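Local coordinates for protein glutathione transferase lambda1 (Populus trichocarpa, PDB 4PQH) that acts as a monomeric, glutathione-dependent thiol transferase of the plant Lambda class, binding glutathione covalently, and probably also has glutathione transferase activity, at residues A[41-44]-A[45-48]. Sequence-based numbering, arbitrary orientation.
Sequences RVWI and TRNC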
ATOM      1  N   ARG A  41      -0.921   1.783  -0.663  1.00 13.44           N
ATOM      2  CA  ARG A  41      -0.401   1.522   0.688  1.00 13.16           C
ATOM      3  C   ARG A  41      -0.641   2.699   1.610  1.00 12.38           C
ATOM      4  O   ARG A  41      -1.076   2.538   2.754  1.00 11.63           O
ATOM      5  CB  ARG A  41       1.108   1.288   0.640  1.00 11.26           C
ATOM      6  CG  ARG A  41       1.548  -0.041   0.055  1.00 11.68           C
ATOM      7  CD  ARG A  41       3.073  -0.117   0.060  1.00 13.33           C
ATOM      8  NE  ARG A  41       3.586  -1.462  -0.207  1.00 13.30           N
ATOM      9  CZ  ARG A  41       4.798  -1.726  -0.686  1.00 12.62           C
ATOM     10  NH1 ARG A  41       5.635  -0.739  -0.985  1.00 14.66           N
ATOM     11  NH2 ARG A  41       5.170  -2.985  -0.863  1.00 14.14           N
ATOM     12  N   VAL A  42      -0.358   3.889   1.107  1.00 13.93           N
ATOM     13  CA  VAL A  42      -0.404   5.088   1.931  1.00 13.54           C
ATOM     14  C   VAL A  42      -1.845   5.554   2.121  1.00 13.82           C
ATOM     15  O   VAL A  42      -2.240   6.001   3.200  1.00 13.24           O
ATOM     16  CB  VAL A  42       0.472   6.214   1.320  1.00 14.42           C
ATOM     17  CG1 VAL A  42       0.654   7.331   2.323  1.00 15.40           C
ATOM     18  CG2 VAL A  42       1.845   5.660   0.930  1.00 15.32           C
ATOM     19  N   TRP A  43      -2.638   5.413   1.069  1.00 13.33           N
ATOM     20  CA  TRP A  43      -4.059   5.714   1.120  1.00 12.70           C
ATOM     21  C   TRP A  43      -4.760   4.821   2.165  1.00 11.66           C
ATOM     22  O   TRP A  43      -5.580   5.299   2.966  1.00 11.75           O
ATOM     23  CB  TRP A  43      -4.637   5.510  -0.275  1.00 13.39           C
ATOM     24  CG  TRP A  43      -6.085   5.819  -0.461  1.00 14.33           C
ATOM     25  CD1 TRP A  43      -6.963   6.331   0.454  1.00 14.72           C
ATOM     26  CD2 TRP A  43      -6.829   5.626  -1.667  1.00 14.58           C
ATOM     27  NE1 TRP A  43      -8.212   6.469  -0.120  1.00 14.80           N
ATOM     28  CE2 TRP A  43      -8.150   6.040  -1.420  1.00 15.82           C
ATOM     29  CE3 TRP A  43      -6.495   5.149  -2.940  1.00 15.45           C
ATOM     30  CZ2 TRP A  43      -9.146   5.980  -2.398  1.00 16.55           C
ATOM     31  CZ3 TRP A  43      -7.486   5.088  -3.910  1.00 16.76           C
ATOM     32  CH2 TRP A  43      -8.794   5.502  -3.632  1.00 17.41           C
ATOM     33  N   ILE A  44      -4.440   3.527   2.167  1.00 11.62           N
ATOM     34  CA  ILE A  44      -4.985   2.607   3.171  1.00 10.91           C
ATOM     35  C   ILE A  44      -4.590   3.057   4.570  1.00 10.98           C
ATOM     36  O   ILE A  44      -5.415   3.041   5.488  1.00 11.52           O
ATOM     37  CB  ILE A  44      -4.502   1.154   2.959  1.00 11.37           C
ATOM     38  CG1 ILE A  44      -5.008   0.589   1.632  1.00 10.97           C
ATOM     39  CG2 ILE A  44      -4.992   0.281   4.117  1.00 11.44           C
ATOM     40  CD1 ILE A  44      -4.186  -0.589   1.144  1.00 11.55           C
ATOM     41  N   THR A  45      -3.339   3.460   4.752  1.00 11.09           N
ATOM     42  CA  THR A  45      -2.869   3.907   6.066  1.00 11.63           C
ATOM     43  C   THR A  45      -3.668   5.104   6.566  1.00 11.68           C
ATOM     44  O   THR A  45      -4.152   5.117   7.699  1.00 11.58           O
ATOM     45  CB  THR A  45      -1.364   4.205   6.048  1.00 11.13           C
ATOM     46  OG1 THR A  45      -0.666   3.018   5.652  1.00 11.88           O
ATOM     47  CG2 THR A  45      -0.883   4.607   7.444  1.00 11.49           C
ATOM     48  N   ARG A  46      -3.838   6.098   5.708  1.00 12.92           N
ATOM     49  CA  ARG A  46      -4.695   7.243   5.976  1.00 13.17           C
ATOM     50  C   ARG A  46      -6.084   6.823   6.441  1.00 11.73           C
ATOM     51  O   ARG A  46      -6.558   7.266   7.489  1.00 12.65           O
ATOM     52  CB  ARG A  46      -4.789   8.107   4.714  1.00 12.95           C
ATOM     53  CG  ARG A  46      -5.951   9.102   4.653  1.00 13.73           C
ATOM     54  CD  ARG A  46      -6.058   9.622   3.214  1.00 15.34           C
ATOM     55  NE  ARG A  46      -7.011  10.707   2.987  1.00 16.60           N
ATOM     56  CZ  ARG A  46      -8.242  10.535   2.503  1.00 16.25           C
ATOM     57  NH1 ARG A  46      -8.697   9.315   2.244  1.00 16.29           N
ATOM     58  NH2 ARG A  46      -9.025  11.583   2.289  1.00 17.65           N
ATOM     59  N   ASN A  47      -6.728   5.936   5.690  1.00 11.46           N
ATOM     60  CA  ASN A  47      -8.087   5.542   6.023  1.00 12.45           C
ATOM     61  C   ASN A  47      -8.159   4.756   7.317  1.00 12.14           C
ATOM     62  O   ASN A  47      -9.061   4.970   8.124  1.00 12.54           O
ATOM     63  CB  ASN A  47      -8.692   4.698   4.913  1.00 13.32           C
ATOM     64  CG  ASN A  47      -8.979   5.494   3.653  1.00 14.57           C
ATOM     65  OD1 ASN A  47      -8.671   6.685   3.554  1.00 13.97           O
ATOM     66  ND2 ASN A  47      -9.579   4.829   2.680  1.00 15.43           N
ATOM     67  N   CYS A  48      -7.212   3.843   7.515  1.00 12.34           N
ATOM     68  CA  CYS A  48      -7.225   2.998   8.709  1.00 12.10           C
ATOM     69  C   CYS A  48      -7.040   3.814   9.974  1.00 13.61           C
ATOM     70  O   CYS A  48      -7.471   3.408  11.055  1.00 13.47           O
ATOM     71  CB  CYS A  48      -6.138   1.931   8.623  1.00 13.88           C
ATOM     72  SG  CYS A  48      -6.487   0.629   7.445  1.00 14.68           S
TER
HETATM   73  O   HOH W   1     -10.979   6.804   0.739  1.00 18.99           O
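Asn47 sets its side-chain amide against the pyrrole end of the Trp43 indole, one helical turn earlier, with ring and amide planes nearly perpendicular at 86°. From CB, which lies 3.7 Å from both Trp43 O and Ile44 O, the Asn47 chain runs back along the helix, since CG stands beside its own backbone N (chi1 -70°). CG then passes 3.5 Å from Trp43 O. At the tip the branches part: OD1 lies near Trp43 CD1 and accepts a weak, bent bond from NH1 of the neighbouring Arg46, while ND2 comes within 3.5 Å of Trp43 NE1. Both nitrogens are donors, and one water accepts from each, 2.9 Å from Trp43 NE1 and 3.1 Å from Asn47 ND2. It sits in plane at the edges of both the indole and the Arg46 guanidinium. ND2 also donates to Ala213 O, so the firmer hold on the amide is at this branch. Arg46, extended from CG to NE, brings NH1 obliquely to 3.7 Å from Trp43 NE1; its NH2 forms a salt bridge with Glu8 and its NE donates to Ile55 O.

On another side of the helix, Thr45 OG1 donates to Arg41 O at 3.0 Å, and Thr45 N reaches the same oxygen from the opposite face of the carbonyl plane. The hydroxyl can fold back because it stands beside its own backbone N (chi1 -59°). Thr45 also packs on Ile96 and Ile99 of helix 92-102, whereas Arg41 NH1 and NE are hydrogen-bonded to OG of Ser92, a glutathione-binding residue, and to Ala174 O. Cys48 SG rests on Ile44 CG2. Regular i to i+4 backbone bonds join the two turns of helix 37-48, the crossover helix of the beta-alpha-beta unit between strands 28-32 and 55-59 in the thioredoxin-like glutathione-binding domain of the GST fold.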